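Local coordinates for BH2621 protein (Bacillus halodurans, PDB 2QML) that probably acts as a GNAT-type N-acyltransferase in siderophore biosynthesis, transferring a fatty acyl group from a carrier protein to a lysine side-chain amine, at residues L22-V27 / L128-Q133. Numbering follows the deposited sequence.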
loop_
_atom_site.group_PDB
_atom_site.type_symbol
_atom_site.label_atom_id
_atom_site.label_comp_id
_atom_site.label_asym_id
_atom_site.label_seq_id
_atom_site.Cartn_x
_atom_site.Cartn_y
_atom_site.Cartn_z
ATOM N N LEU A 22 1.294 15.471 2.342
ATOM C CA LEU A 22 1.149 14.155 1.743
ATOM C C LEU A 22 -0.003 14.228 0.768
ATOM O O LEU A 22 -1.102 14.656 1.106
ATOM C CB LEU A 22 0.821 13.103 2.784
ATOM C CG LEU A 22 1.681 13.084 4.055
ATOM C CD1 LEU A 22 1.264 11.883 4.901
ATOM C CD2 LEU A 22 3.148 13.095 3.722
ATOM N N SER A 23 0.243 13.818 -0.453
ATOM C CA SER A 23 -0.865 13.802 -1.407
ATOM C C SER A 23 -0.850 12.540 -2.265
ATOM O O SER A 23 0.187 12.021 -2.689
ATOM C CB SER A 23 -0.903 15.023 -2.264
ATOM O OG SER A 23 0.280 15.262 -2.916
ATOM N N PHE A 24 -2.057 12.050 -2.449
ATOM C CA PHE A 24 -2.315 10.798 -3.173
ATOM C C PHE A 24 -3.279 11.039 -4.316
ATOM O O PHE A 24 -4.363 11.613 -4.121
ATOM C CB PHE A 24 -2.928 9.778 -2.237
ATOM C CG PHE A 24 -1.978 9.178 -1.245
ATOM C CD1 PHE A 24 -1.589 9.904 -0.129
ATOM C CD2 PHE A 24 -1.555 7.878 -1.363
ATOM C CE1 PHE A 24 -0.741 9.340 0.846
ATOM C CE2 PHE A 24 -0.683 7.305 -0.401
ATOM C CZ PHE A 24 -0.276 8.042 0.672
ATOM N N ARG A 25 -2.912 10.603 -5.506
ATOM C CA ARG A 25 -3.720 10.778 -6.685
ATOM C C ARG A 25 -3.824 9.475 -7.427
ATOM O O ARG A 25 -2.984 8.607 -7.286
ATOM C CB ARG A 25 -3.119 11.842 -7.612
ATOM C CG ARG A 25 -1.728 11.557 -8.178
ATOM C CD ARG A 25 -1.357 12.469 -9.299
ATOM N NE ARG A 25 -0.019 12.218 -9.829
ATOM C CZ ARG A 25 0.257 11.281 -10.727
ATOM N NH1 ARG A 25 -0.675 10.459 -11.119
ATOM N NH2 ARG A 25 1.491 11.123 -11.177
ATOM N N HIS A 26 -4.840 9.383 -8.260
ATOM C CA HIS A 26 -5.013 8.237 -9.133
ATOM C C HIS A 26 -3.895 8.196 -10.148
ATOM O O HIS A 26 -3.461 9.211 -10.711
ATOM C CB HIS A 26 -6.361 8.239 -9.861
ATOM C CG HIS A 26 -7.528 7.949 -8.977
ATOM N ND1 HIS A 26 -8.822 8.166 -9.376
ATOM C CD2 HIS A 26 -7.599 7.609 -7.666
ATOM C CE1 HIS A 26 -9.647 7.855 -8.389
ATOM N NE2 HIS A 26 -8.935 7.500 -7.338
ATOM N N VAL A 27 -3.382 6.988 -10.341
ATOM C CA VAL A 27 -2.455 6.752 -11.412
ATOM C C VAL A 27 -3.189 6.924 -12.793
ATOM O O VAL A 27 -4.394 6.639 -12.942
ATOM C CB VAL A 27 -1.852 5.346 -11.276
ATOM C CG1 VAL A 27 -1.144 4.904 -12.571
ATOM C CG2 VAL A 27 -0.933 5.229 -10.021
ATOM N N LEU A 128 -0.044 5.454 7.152
ATOM C CA LEU A 128 -1.088 5.822 8.093
ATOM C C LEU A 128 -2.142 6.647 7.392
ATOM O O LEU A 128 -3.333 6.440 7.628
ATOM C CB LEU A 128 -0.484 6.555 9.276
ATOM C CG LEU A 128 0.370 5.720 10.233
ATOM C CD1 LEU A 128 1.036 6.644 11.216
ATOM C CD2 LEU A 128 -0.402 4.688 10.972
ATOM N N ALA A 129 -1.728 7.563 6.510
ATOM C CA ALA A 129 -2.705 8.404 5.783
ATOM C C ALA A 129 -3.645 7.610 4.867
ATOM O O ALA A 129 -4.881 7.784 4.888
ATOM C CB ALA A 129 -1.979 9.538 4.979
ATOM N N ILE A 130 -3.083 6.745 4.042
ATOM C CA ILE A 130 -3.895 5.965 3.116
ATOM C C ILE A 130 -4.757 4.960 3.880
ATOM O O ILE A 130 -5.902 4.738 3.474
ATOM C CB ILE A 130 -3.049 5.342 2.006
ATOM C CG1 ILE A 130 -3.967 4.854 0.869
ATOM C CG2 ILE A 130 -2.105 4.225 2.550
ATOM C CD1 ILE A 130 -3.286 4.372 -0.424
HETATM N N MSE A 131 -4.235 4.355 4.951
HETATM C CA MSE A 131 -5.057 3.451 5.772
HETATM C C MSE A 131 -6.265 4.185 6.344
HETATM O O MSE A 131 -7.380 3.672 6.309
HETATM C CB MSE A 131 -4.259 2.836 6.905
HETATM C CG MSE A 131 -3.264 1.808 6.427
HETATM SE SE MSE A 131 -2.214 1.125 7.916
HETATM C CE MSE A 131 -3.688 0.141 8.780
ATOM N N GLN A 132 -6.036 5.377 6.874
ATOM C CA GLN A 132 -7.106 6.172 7.424
ATOM C C GLN A 132 -8.195 6.417 6.368
ATOM O O GLN A 132 -9.385 6.241 6.644
ATOM C CB GLN A 132 -6.546 7.493 7.999
ATOM C CG GLN A 132 -7.562 8.331 8.745
ATOM C CD GLN A 132 -8.136 7.610 9.949
ATOM O OE1 GLN A 132 -8.903 6.626 9.842
ATOM N NE2 GLN A 132 -7.752 8.086 11.126
ATOM N N GLN A 133 -7.809 6.752 5.150
ATOM C CA GLN A 133 -8.819 7.039 4.125
ATOM C C GLN A 133 -9.532 5.761 3.611
ATOM O O GLN A 133 -10.679 5.790 3.209
ATOM C CB GLN A 133 -8.224 7.875 2.979
ATOM C CG GLN A 133 -7.437 9.174 3.396
ATOM C CD GLN A 133 -7.881 9.864 4.742
ATOM O OE1 GLN A 133 -9.090 10.102 5.029
ATOM N NE2 GLN A 133 -6.879 10.201 5.527
#
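Phe-24 turns its ring carbon CG beside its own backbone N, trans to the carbonyl carbon (chi1 -74°), while Ile-130 extends CG1 away from its backbone N (chi1 -165°) and CD1 continues the extended chain; the two side chains thereby meet across the layer between a beta strand and a helix. The setting is the GNAT acyltransferase fold, in which helix 123-135 packs on a largely antiparallel sheet that includes strand 20-26. The pair illustrates how alternation along a strand selects what a helix touches: Leu-22 and Phe-24 direct their CB atoms at the helix, whereas the intervening Ser-23 does not reach it. Strand and helix segments cross at -55°, with their axes 9.9 Å apart at closest approach; the contacts across this spacing are made by apolar side chains, without a hydrogen bond from one segment to the other.

Ile-130 crosses Phe-24 at about a right angle and meets one side of the ring: its CB lies 3.9 Å from Phe-24 CE2, and Ile-130 CD1 reaches Phe-24 CD2 at 4.0 Å. Ala-129 CB comes near Phe-24 CE1, on the other flank of the ring's long axis, more loosely, at 4.3 Å. Both approaches to the ring are oblique. Phe-11, from strand 11-15, stacks on Phe-24, and Trp-85 meets the same ring at a steep inclination, so aromatic neighbours add to the packing round the ring. At the Leu-22 end, the small Ala-129 side chain accepts a branched neighbour, with Leu-22 CD1 resting 4.0 Å from Ala-129 CB.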